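Local coordinates for protein cellulase, glycosyl hydrolase family 5, TPS linker, domain X (Spirochaeta thermophila, PDB 5E9P) that binds cellulose and xylan as a type A carbohydrate-binding module of family 64, probably helping to hold the parent cellulase on its substrate, at residues I7-S12 against W21-F26; G17-K22 against I72-G77; S39-L44 against S76-G81. All coordinates share one frame; numbering follows the deposited sequence. Where two conformers were deposited one is given.

Contact 1: residues I7-S12 against W21-F26; sequences IALPFS and WKTDQF
Ile7, Leu9 and Phe11 pack against Trp21, Thr23 and Gln25 where the chain passes between the two sheets of a jelly-roll sandwich. Residues 7-10 follow strand 5-6 of one sheet, and Phe11 opens strand 11-14 of the other. Ile7 N adds to the pairing with strand 17-23 through a hydrogen bond of 2.9 Å to Lys22 O. In the interior, Phe11 and Trp21 form a T-shaped pair, with planes at 60° and the Phe11 ring 4.7 Å from the Trp21 six-membered ring, centre to centre. A chi1 of 180° turns Phe11 CG away from its own nitrogen and sends the ring edge into the Trp21 face. Ile7 touches both rings: its CG2 is 3.7 Å from Trp21 CD1, and its CD1 lies over a face of Phe11. With an alanine here in place of Trp21, the Phe11 edge would probably lose the face it points into, and a gap would open beside Ile7 CG2. Farther along, Leu9 CD1 meets Phe26 CD1 at 3.8 Å. Thr23 OG1 accepts from Gln25 N, an ST turn that bends the chain beyond the strand. Water 1 accepts from Asp24 N and lies 3.1 Å from Ile7 O. The extended Gln25 side chain brings OE1 to Leu9 N, 2.8 Å away and almost straight at 174°, with the donor above the amide plane.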
loop_
_atom_site.group_PDB
_atom_site.type_symbol
_atom_site.label_atom_id
_atom_site.label_comp_id
_atom_site.label_asym_id
_atom_site.label_seq_id
_atom_site.Cartn_x
_atom_site.Cartn_y
_atom_site.Cartn_z
ATOM N N ILE A 7 6.363 6.870 4.867
ATOM C CA ILE A 7 7.081 5.610 4.965
ATOM C C ILE A 7 8.104 5.513 3.854
ATOM O O ILE A 7 7.979 6.171 2.801
ATOM C CB ILE A 7 6.130 4.383 4.954
ATOM C CG1 ILE A 7 5.348 4.276 3.619
ATOM C CG2 ILE A 7 5.208 4.419 6.141
ATOM C CD1 ILE A 7 4.670 2.938 3.387
ATOM N N ALA A 8 9.082 4.646 4.071
ATOM C CA ALA A 8 10.080 4.246 3.093
ATOM C C ALA A 8 9.764 2.852 2.562
ATOM O O ALA A 8 9.123 2.061 3.241
ATOM C CB ALA A 8 11.465 4.244 3.703
ATOM N N LEU A 9 10.262 2.597 1.339
ATOM C CA LEU A 9 10.160 1.260 0.750
ATOM C C LEU A 9 11.548 0.680 0.663
ATOM O O LEU A 9 12.509 1.417 0.398
ATOM C CB LEU A 9 9.549 1.313 -0.649
ATOM C CG LEU A 9 8.155 1.996 -0.679
ATOM C CD1 LEU A 9 7.597 1.884 -2.101
ATOM C CD2 LEU A 9 7.229 1.399 0.329
ATOM N N PRO A 10 11.711 -0.648 0.852
ATOM C CA PRO A 10 10.635 -1.600 1.128
ATOM C C PRO A 10 9.993 -1.455 2.469
ATOM O O PRO A 10 10.629 -1.009 3.428
ATOM C CB PRO A 10 11.347 -2.954 1.015
ATOM C CG PRO A 10 12.761 -2.635 1.306
ATOM C CD PRO A 10 13.035 -1.318 0.747
ATOM N N PHE A 11 8.751 -1.860 2.545
ATOM C CA PHE A 11 7.912 -1.747 3.734
ATOM C C PHE A 11 7.202 -3.053 3.973
ATOM O O PHE A 11 6.695 -3.671 3.050
ATOM C CB PHE A 11 6.890 -0.627 3.478
ATOM C CG PHE A 11 5.927 -0.368 4.600
ATOM C CD1 PHE A 11 6.269 0.481 5.634
ATOM C CD2 PHE A 11 4.690 -0.952 4.646
ATOM C CE1 PHE A 11 5.374 0.774 6.619
ATOM C CE2 PHE A 11 3.813 -0.676 5.667
ATOM C CZ PHE A 11 4.169 0.165 6.663
ATOM N N SER A 12 7.069 -3.422 5.205
ATOM C CA SER A 12 6.234 -4.526 5.594
ATOM C C SER A 12 5.655 -4.285 6.943
ATOM O O SER A 12 6.163 -3.558 7.827
ATOM C CB SER A 12 7.019 -5.843 5.513
ATOM O OG SER A 12 8.180 -5.786 6.334
ATOM N N TRP A 21 -0.523 5.640 5.512
ATOM C CA TRP A 21 0.892 5.732 5.155
ATOM C C TRP A 21 1.019 6.375 3.786
ATOM O O TRP A 21 0.261 6.037 2.889
ATOM C CB TRP A 21 1.543 4.358 5.121
ATOM C CG TRP A 21 1.469 3.577 6.396
ATOM C CD1 TRP A 21 1.861 3.962 7.636
ATOM C CD2 TRP A 21 1.013 2.237 6.540
ATOM N NE1 TRP A 21 1.677 2.923 8.532
ATOM C CE2 TRP A 21 1.167 1.865 7.872
ATOM C CE3 TRP A 21 0.477 1.295 5.666
ATOM C CZ2 TRP A 21 0.793 0.564 8.346
ATOM C CZ3 TRP A 21 0.141 0.051 6.127
ATOM C CH2 TRP A 21 0.286 -0.299 7.421
ATOM N N LYS A 22 2.028 7.231 3.589
ATOM C CA LYS A 22 2.258 7.810 2.273
ATOM C C LYS A 22 3.704 7.671 1.887
ATOM O O LYS A 22 4.608 7.704 2.768
ATOM C CB LYS A 22 1.795 9.238 2.202
ATOM C CG LYS A 22 2.615 10.193 3.023
ATOM C CD LYS A 22 2.107 11.645 2.875
ATOM C CE LYS A 22 2.960 12.542 3.724
ATOM N NZ LYS A 22 2.556 13.974 3.569
ATOM N N THR A 23 3.974 7.538 0.591
ATOM C CA THR A 23 5.342 7.460 0.102
ATOM C C THR A 23 5.368 7.997 -1.311
ATOM O O THR A 23 4.387 7.902 -2.040
ATOM C CB THR A 23 5.831 5.978 0.109
ATOM O OG1 THR A 23 7.173 5.891 -0.300
ATOM C CG2 THR A 23 5.004 5.061 -0.703
ATOM N N ASP A 24 6.532 8.476 -1.725
ATOM C CA ASP A 24 6.752 8.840 -3.089
ATOM C C ASP A 24 7.707 7.861 -3.801
ATOM O O ASP A 24 8.212 8.194 -4.881
ATOM C CB ASP A 24 7.242 10.303 -3.237
ATOM C CG ASP A 24 8.652 10.501 -2.606
ATOM O OD1 ASP A 24 9.254 9.562 -2.133
ATOM O OD2 ASP A 24 9.111 11.658 -2.587
ATOM N N GLN A 25 7.836 6.649 -3.278
ATOM C CA GLN A 25 8.911 5.724 -3.709
ATOM C C GLN A 25 8.408 4.548 -4.543
ATOM O O GLN A 25 9.192 3.648 -4.821
ATOM C CB GLN A 25 9.712 5.245 -2.458
ATOM C CG GLN A 25 10.425 6.283 -1.636
ATOM C CD GLN A 25 11.251 5.685 -0.462
ATOM O OE1 GLN A 25 11.550 4.540 -0.251
ATOM N NE2 GLN A 25 11.707 6.604 0.326
ATOM N N PHE A 26 7.130 4.483 -4.913
ATOM C CA PHE A 26 6.672 3.347 -5.723
ATOM C C PHE A 26 7.412 3.264 -7.029
ATOM O O PHE A 26 7.820 4.256 -7.651
ATOM C CB PHE A 26 5.182 3.468 -6.084
ATOM C CG PHE A 26 4.214 2.905 -5.088
ATOM C CD1 PHE A 26 4.392 3.012 -3.730
ATOM C CD2 PHE A 26 3.057 2.257 -5.509
ATOM C CE1 PHE A 26 3.471 2.478 -2.826
ATOM C CE2 PHE A 26 2.165 1.732 -4.629
ATOM C CZ PHE A 26 2.370 1.836 -3.276
HETATM O O HOH W 1 8.332 8.610 0.946
#

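Contact 2: residues G17-K22 against I72-G77; sequences GEYYWK and IHYKSG
Tyr20 and His73 stack across two neighbouring antiparallel strands, 17-22 and 72-76, in the five-stranded sheet of the jelly roll. Their rings form an offset stack with planes 8° apart and centroids at 4.3 Å. Tyr20 CE2 sits over the rim of the His73 ring. On the same face of the sheet, His73 NE2 donates at 2.7 Å to Glu18 OE2, which accepts on its anti lone pair. Carboxylate and imidazole are nearly coplanar, 16° apart. His73 CG is anti to the backbone N (chi1 174°), which lifts the ring off the sheet, leaning toward Glu18. The other ring nitrogen, ND1, is bonded to Glu46 of strand 44-47, so both ring nitrogens are engaged and the rotation of the ring is held. Two carboxylates probably favour a protonated ring. Lys75 runs alongside Glu18 with CD 3.5 Å from OE2, and water 2 donates to that oxygen and takes a weak bond from Lys75 NZ.

The opposite face carries Tyr19, Trp21 and Tyr74, an aromatic cluster. Trp21 CH2 lies 3.6 Å above the plane of Tyr74, offset toward its rim. Tyr19 CD2 meets Tyr74 CD1 at 3.6 Å. The outer ends are fixed by Tyr19 OH bonding Ala16 O and Tyr74 OH bonding Gly15 O. Backbone pairs position all of these, from Gly17 with Ser76 to Trp21 with Ile72, where Ile72 N reaches Trp21 O at 2.8 Å.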
loop_
_atom_site.group_PDB
_atom_site.type_symbol
_atom_site.label_atom_id
_atom_site.label_comp_id
_atom_site.label_asym_id
_atom_site.label_seq_id
_atom_site.Cartn_x
_atom_site.Cartn_y
_atom_site.Cartn_z
ATOM N N GLY A 17 -5.206 -2.897 13.168
ATOM C CA GLY A 17 -5.448 -1.483 13.274
ATOM C C GLY A 17 -5.737 -0.783 11.942
ATOM O O GLY A 17 -5.851 -1.419 10.901
ATOM N N GLU A 18 -5.856 0.532 12.024
ATOM C CA GLU A 18 -6.147 1.376 10.893
ATOM C C GLU A 18 -5.040 2.397 10.725
ATOM O O GLU A 18 -4.772 3.137 11.684
ATOM C CB GLU A 18 -7.504 2.077 11.029
ATOM C CG GLU A 18 -7.767 3.048 9.888
ATOM C CD GLU A 18 -9.211 3.576 9.834
ATOM O OE1 GLU A 18 -9.796 3.702 10.942
ATOM O OE2 GLU A 18 -9.731 3.790 8.765
ATOM N N TYR A 19 -4.377 2.419 9.572
ATOM C CA TYR A 19 -3.205 3.259 9.371
ATOM C C TYR A 19 -3.314 3.968 8.017
ATOM O O TYR A 19 -3.917 3.505 7.086
ATOM C CB TYR A 19 -1.918 2.428 9.437
ATOM C CG TYR A 19 -1.836 1.604 10.700
ATOM C CD1 TYR A 19 -1.552 2.223 11.928
ATOM C CD2 TYR A 19 -2.046 0.244 10.715
ATOM C CE1 TYR A 19 -1.589 1.494 13.091
ATOM C CE2 TYR A 19 -2.104 -0.479 11.886
ATOM C CZ TYR A 19 -1.842 0.151 13.067
ATOM O OH TYR A 19 -1.924 -0.560 14.272
ATOM N N TYR A 20 -2.622 5.116 7.995
ATOM C CA TYR A 20 -2.539 5.981 6.822
ATOM C C TYR A 20 -1.042 6.252 6.578
ATOM O O TYR A 20 -0.419 6.998 7.334
ATOM C CB TYR A 20 -3.288 7.291 7.077
ATOM C CG TYR A 20 -4.753 7.116 7.336
ATOM C CD1 TYR A 20 -5.272 6.926 8.562
ATOM C CD2 TYR A 20 -5.680 7.180 6.292
ATOM C CE1 TYR A 20 -6.699 6.820 8.804
ATOM C CE2 TYR A 20 -7.033 7.133 6.416
ATOM C CZ TYR A 20 -7.517 6.897 7.682
ATOM O OH TYR A 20 -8.896 6.845 7.940
ATOM N N TRP A 21 -0.523 5.640 5.512
ATOM C CA TRP A 21 0.892 5.732 5.155
ATOM C C TRP A 21 1.019 6.375 3.786
ATOM O O TRP A 21 0.261 6.037 2.889
ATOM C CB TRP A 21 1.543 4.358 5.121
ATOM C CG TRP A 21 1.469 3.577 6.396
ATOM C CD1 TRP A 21 1.861 3.962 7.636
ATOM C CD2 TRP A 21 1.013 2.237 6.540
ATOM N NE1 TRP A 21 1.677 2.923 8.532
ATOM C CE2 TRP A 21 1.167 1.865 7.872
ATOM C CE3 TRP A 21 0.477 1.295 5.666
ATOM C CZ2 TRP A 21 0.793 0.564 8.346
ATOM C CZ3 TRP A 21 0.141 0.051 6.127
ATOM C CH2 TRP A 21 0.286 -0.299 7.421
ATOM N N LYS A 22 2.028 7.231 3.589
ATOM C CA LYS A 22 2.258 7.810 2.273
ATOM C C LYS A 22 3.704 7.671 1.887
ATOM O O LYS A 22 4.608 7.704 2.768
ATOM C CB LYS A 22 1.795 9.238 2.202
ATOM C CG LYS A 22 2.615 10.193 3.023
ATOM C CD LYS A 22 2.107 11.645 2.875
ATOM C CE LYS A 22 2.960 12.542 3.724
ATOM N NZ LYS A 22 2.556 13.974 3.569
ATOM N N ILE A 72 -1.732 5.263 1.121
ATOM C CA ILE A 72 -2.099 3.880 1.431
ATOM C C ILE A 72 -2.896 3.903 2.736
ATOM O O ILE A 72 -2.419 4.324 3.773
ATOM C CB ILE A 72 -0.826 3.051 1.621
ATOM C CG1 ILE A 72 0.109 3.122 0.402
ATOM C CG2 ILE A 72 -1.174 1.614 1.982
ATOM C CD1 ILE A 72 1.545 3.134 0.775
ATOM N N HIS A 73 -4.167 3.431 2.630
ATOM C CA HIS A 73 -5.023 3.356 3.784
ATOM C C HIS A 73 -5.290 1.887 4.073
ATOM O O HIS A 73 -5.869 1.186 3.244
ATOM C CB HIS A 73 -6.316 4.137 3.494
ATOM C CG HIS A 73 -7.335 4.031 4.542
ATOM N ND1 HIS A 73 -8.660 4.175 4.236
ATOM C CD2 HIS A 73 -7.303 3.791 5.866
ATOM C CE1 HIS A 73 -9.398 4.046 5.329
ATOM N NE2 HIS A 73 -8.590 3.868 6.350
ATOM N N TYR A 74 -4.827 1.447 5.230
ATOM C CA TYR A 74 -4.847 0.056 5.680
ATOM C C TYR A 74 -5.827 -0.081 6.818
ATOM O O TYR A 74 -5.823 0.699 7.784
ATOM C CB TYR A 74 -3.434 -0.272 6.192
ATOM C CG TYR A 74 -3.172 -1.587 6.884
ATOM C CD1 TYR A 74 -3.580 -1.857 8.190
ATOM C CD2 TYR A 74 -2.411 -2.574 6.263
ATOM C CE1 TYR A 74 -3.245 -2.994 8.840
ATOM C CE2 TYR A 74 -2.072 -3.736 6.938
ATOM C CZ TYR A 74 -2.475 -3.949 8.218
ATOM O OH TYR A 74 -2.109 -5.155 8.805
ATOM N N LYS A 75 -6.636 -1.162 6.791
ATOM C CA LYS A 75 -7.435 -1.552 7.946
ATOM C C LYS A 75 -7.408 -3.042 8.109
ATOM O O LYS A 75 -7.729 -3.788 7.179
ATOM C CB LYS A 75 -8.903 -1.143 7.755
ATOM C CG LYS A 75 -9.234 0.316 7.634
ATOM C CD LYS A 75 -10.645 0.693 7.427
ATOM C CE LYS A 75 -11.485 0.471 8.659
ATOM N NZ LYS A 75 -12.921 0.937 8.338
ATOM N N SER A 76 -7.061 -3.501 9.323
ATOM C CA SER A 76 -7.116 -4.879 9.708
ATOM C C SER A 76 -7.833 -5.013 11.047
ATOM O O SER A 76 -7.485 -4.326 11.992
ATOM C CB SER A 76 -5.719 -5.509 9.882
ATOM O OG SER A 76 -5.872 -6.858 10.250
ATOM N N GLY A 77 -8.715 -5.975 11.142
ATOM C CA GLY A 77 -9.352 -6.344 12.372
ATOM C C GLY A 77 -8.766 -7.477 13.107
ATOM O O GLY A 77 -9.238 -7.848 14.191
HETATM O O HOH W 2 -12.272 4.274 8.422
#

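Contact 3: residues S39-L44 against S76-G81; sequences SWNLDL and SGVSWG
Asn41 has the most surface covered here, and it sits against the turn of residues 78-81. Its backbone takes a left-handed helical conformation, phi 59° and psi 28°, which carries CB toward the turn. CB lies 3.6 Å from Trp80 O, and the two side chains lie side by side, with Asn41 OD1 3.8 Å from Trp80 CB. The carbonyl of Asn41 meets Val78 from the other segment, with O 3.6 Å from CG2. Water 4 donates to Asn41 O at 2.8 Å and accepts from Gly77 N, so it ties the two backbones together.

Ser76 comes next. Its OG is anti to the backbone N (chi1 -180°) and donates 2.9 Å to Val78 O, on a lone pair in the carbonyl plane. Gly81 N also gives to Val78 O, closing a type I beta turn, so this oxygen is gripped twice. Ser76 CB packs on Leu42 CD2, which lies 3.7 Å from Gly81 CA. A side chain on Gly81 would run into Ser76 OG. Asp43 OD2 is 3.4 Å from Gly77 N.

Water 3 bridges Trp40 NE1 and Trp80 O. Trp40 and Trp80 are exposed, consistent with the aromatic binding surface of a type A module. Trp40 also stacks on His82. The contact joins two links between the sheets of the sandwich: residues 41-43 lead from strand 36-40 to strand 44-47, while the loop of residues 77-81 leads from strand 70-76 to strand 82-85.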
loop_
_atom_site.group_PDB
_atom_site.type_symbol
_atom_site.label_atom_id
_atom_site.label_comp_id
_atom_site.label_asym_id
_atom_site.label_seq_id
_atom_site.Cartn_x
_atom_site.Cartn_y
_atom_site.Cartn_z
ATOM N N SER A 39 -1.037 -8.269 0.071
ATOM C CA SER A 39 -1.669 -8.229 1.371
ATOM C C SER A 39 -2.591 -9.408 1.554
ATOM O O SER A 39 -3.045 -10.013 0.567
ATOM C CB SER A 39 -2.429 -6.930 1.579
ATOM O OG SER A 39 -3.503 -6.758 0.631
ATOM N N TRP A 40 -2.919 -9.707 2.810
ATOM C CA TRP A 40 -4.017 -10.619 3.132
ATOM C C TRP A 40 -4.472 -10.337 4.531
ATOM O O TRP A 40 -3.833 -9.640 5.328
ATOM C CB TRP A 40 -3.634 -12.088 2.960
ATOM C CG TRP A 40 -2.469 -12.557 3.745
ATOM C CD1 TRP A 40 -2.366 -12.766 5.118
ATOM C CD2 TRP A 40 -1.190 -12.895 3.223
ATOM N NE1 TRP A 40 -1.118 -13.198 5.433
ATOM C CE2 TRP A 40 -0.369 -13.280 4.312
ATOM C CE3 TRP A 40 -0.644 -12.948 1.918
ATOM C CZ2 TRP A 40 0.917 -13.716 4.152
ATOM C CZ3 TRP A 40 0.631 -13.358 1.782
ATOM C CH2 TRP A 40 1.411 -13.733 2.875
ATOM N N ASN A 41 -5.639 -10.888 4.870
ATOM C CA ASN A 41 -6.299 -10.666 6.143
ATOM C C ASN A 41 -6.616 -9.219 6.416
ATOM O O ASN A 41 -6.724 -8.826 7.618
ATOM C CB ASN A 41 -5.622 -11.313 7.346
ATOM C CG ASN A 41 -6.101 -12.742 7.668
ATOM O OD1 ASN A 41 -5.322 -13.542 8.046
ATOM N ND2 ASN A 41 -7.395 -12.986 7.557
ATOM N N LEU A 42 -6.809 -8.411 5.393
ATOM C CA LEU A 42 -7.213 -7.038 5.569
ATOM C C LEU A 42 -8.695 -6.820 5.349
ATOM O O LEU A 42 -9.314 -7.468 4.488
ATOM C CB LEU A 42 -6.406 -6.105 4.673
ATOM C CG LEU A 42 -4.898 -6.199 4.846
ATOM C CD1 LEU A 42 -4.233 -5.133 4.014
ATOM C CD2 LEU A 42 -4.454 -6.098 6.272
ATOM N N ASP A 43 -9.240 -5.882 6.085
ATOM C CA ASP A 43 -10.555 -5.336 5.744
ATOM C C ASP A 43 -10.468 -4.337 4.618
ATOM O O ASP A 43 -11.432 -4.201 3.846
ATOM C CB ASP A 43 -11.185 -4.653 6.979
ATOM C CG ASP A 43 -11.526 -5.674 8.114
ATOM O OD1 ASP A 43 -11.901 -6.768 7.744
ATOM O OD2 ASP A 43 -11.485 -5.228 9.301
ATOM N N LEU A 44 -9.375 -3.610 4.507
ATOM C CA LEU A 44 -9.181 -2.608 3.437
ATOM C C LEU A 44 -7.726 -2.371 3.221
ATOM O O LEU A 44 -6.961 -2.215 4.173
ATOM C CB LEU A 44 -9.854 -1.306 3.831
ATOM C CG LEU A 44 -9.805 -0.170 2.841
ATOM C CD1 LEU A 44 -10.562 -0.502 1.569
ATOM C CD2 LEU A 44 -10.341 1.111 3.451
ATOM N N SER A 76 -7.061 -3.501 9.323
ATOM C CA SER A 76 -7.116 -4.879 9.708
ATOM C C SER A 76 -7.833 -5.013 11.047
ATOM O O SER A 76 -7.485 -4.326 11.992
ATOM C CB SER A 76 -5.719 -5.509 9.882
ATOM O OG SER A 76 -5.872 -6.858 10.250
ATOM N N GLY A 77 -8.715 -5.975 11.142
ATOM C CA GLY A 77 -9.352 -6.344 12.372
ATOM C C GLY A 77 -8.766 -7.477 13.107
ATOM O O GLY A 77 -9.238 -7.848 14.191
ATOM N N VAL A 78 -7.661 -8.009 12.578
ATOM C CA VAL A 78 -7.016 -9.200 13.180
ATOM C C VAL A 78 -5.539 -8.988 13.337
ATOM O O VAL A 78 -4.860 -8.158 12.628
ATOM C CB VAL A 78 -7.254 -10.458 12.342
ATOM C CG1 VAL A 78 -8.730 -10.799 12.284
ATOM C CG2 VAL A 78 -6.836 -10.335 10.936
ATOM N N SER A 79 -4.974 -9.858 14.170
ATOM C CA SER A 79 -3.626 -9.760 14.440
ATOM C C SER A 79 -2.679 -9.991 13.257
ATOM O O SER A 79 -1.491 -9.550 13.184
ATOM C CB SER A 79 -3.443 -10.941 15.526
ATOM O OG SER A 79 -2.156 -11.249 15.562
ATOM N N TRP A 80 -3.226 -10.781 12.338
ATOM C CA TRP A 80 -2.526 -11.339 11.282
ATOM C C TRP A 80 -2.758 -10.537 9.959
ATOM O O TRP A 80 -2.442 -11.055 8.906
ATOM C CB TRP A 80 -3.108 -12.827 11.069
ATOM C CG TRP A 80 -3.076 -13.666 12.276
ATOM C CD1 TRP A 80 -4.141 -14.335 12.900
ATOM C CD2 TRP A 80 -2.007 -13.930 12.993
ATOM N NE1 TRP A 80 -3.747 -14.844 14.012
ATOM C CE2 TRP A 80 -2.414 -14.579 14.209
ATOM C CE3 TRP A 80 -0.632 -13.581 12.943
ATOM C CZ2 TRP A 80 -1.579 -15.108 15.094
ATOM C CZ3 TRP A 80 0.242 -14.097 13.858
ATOM C CH2 TRP A 80 -0.252 -14.824 14.970
ATOM N N GLY A 81 -3.309 -9.346 10.020
ATOM C CA GLY A 81 -3.291 -8.518 8.810
ATOM C C GLY A 81 -1.918 -8.363 8.312
ATOM O O GLY A 81 -0.995 -8.240 9.138
HETATM O O HOH W 3 -0.974 -13.205 8.290
HETATM O O HOH W 4 -8.910 -7.772 8.928
#

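Overall arrangement
Contacts 1 and 2 follow each other along strand 17-23 and share Trp21 and Lys22, with centres about 13 Å apart. They meet in the core, where Ile72 CD1 lies 4.1 Å from Ile7 CD1. Contact 3 is about 10 Å from contact 2, centre to centre, and shares Ser76 and Gly77 with it. There Lys75 O and Asp43 N, 2.8 Å apart, probably pair as a hydrogen bond at a classic beta bulge, and Tyr74 CE2 packs on Leu42 CD2. Contacts 1 and 3 lie on opposite sides of the chain's centre, about 18 Å apart between centres and about 7 Å between nearest atoms. The exposed Trp40 and Trp80 of contact 3 may belong to the cellulose-binding surface of this type A module.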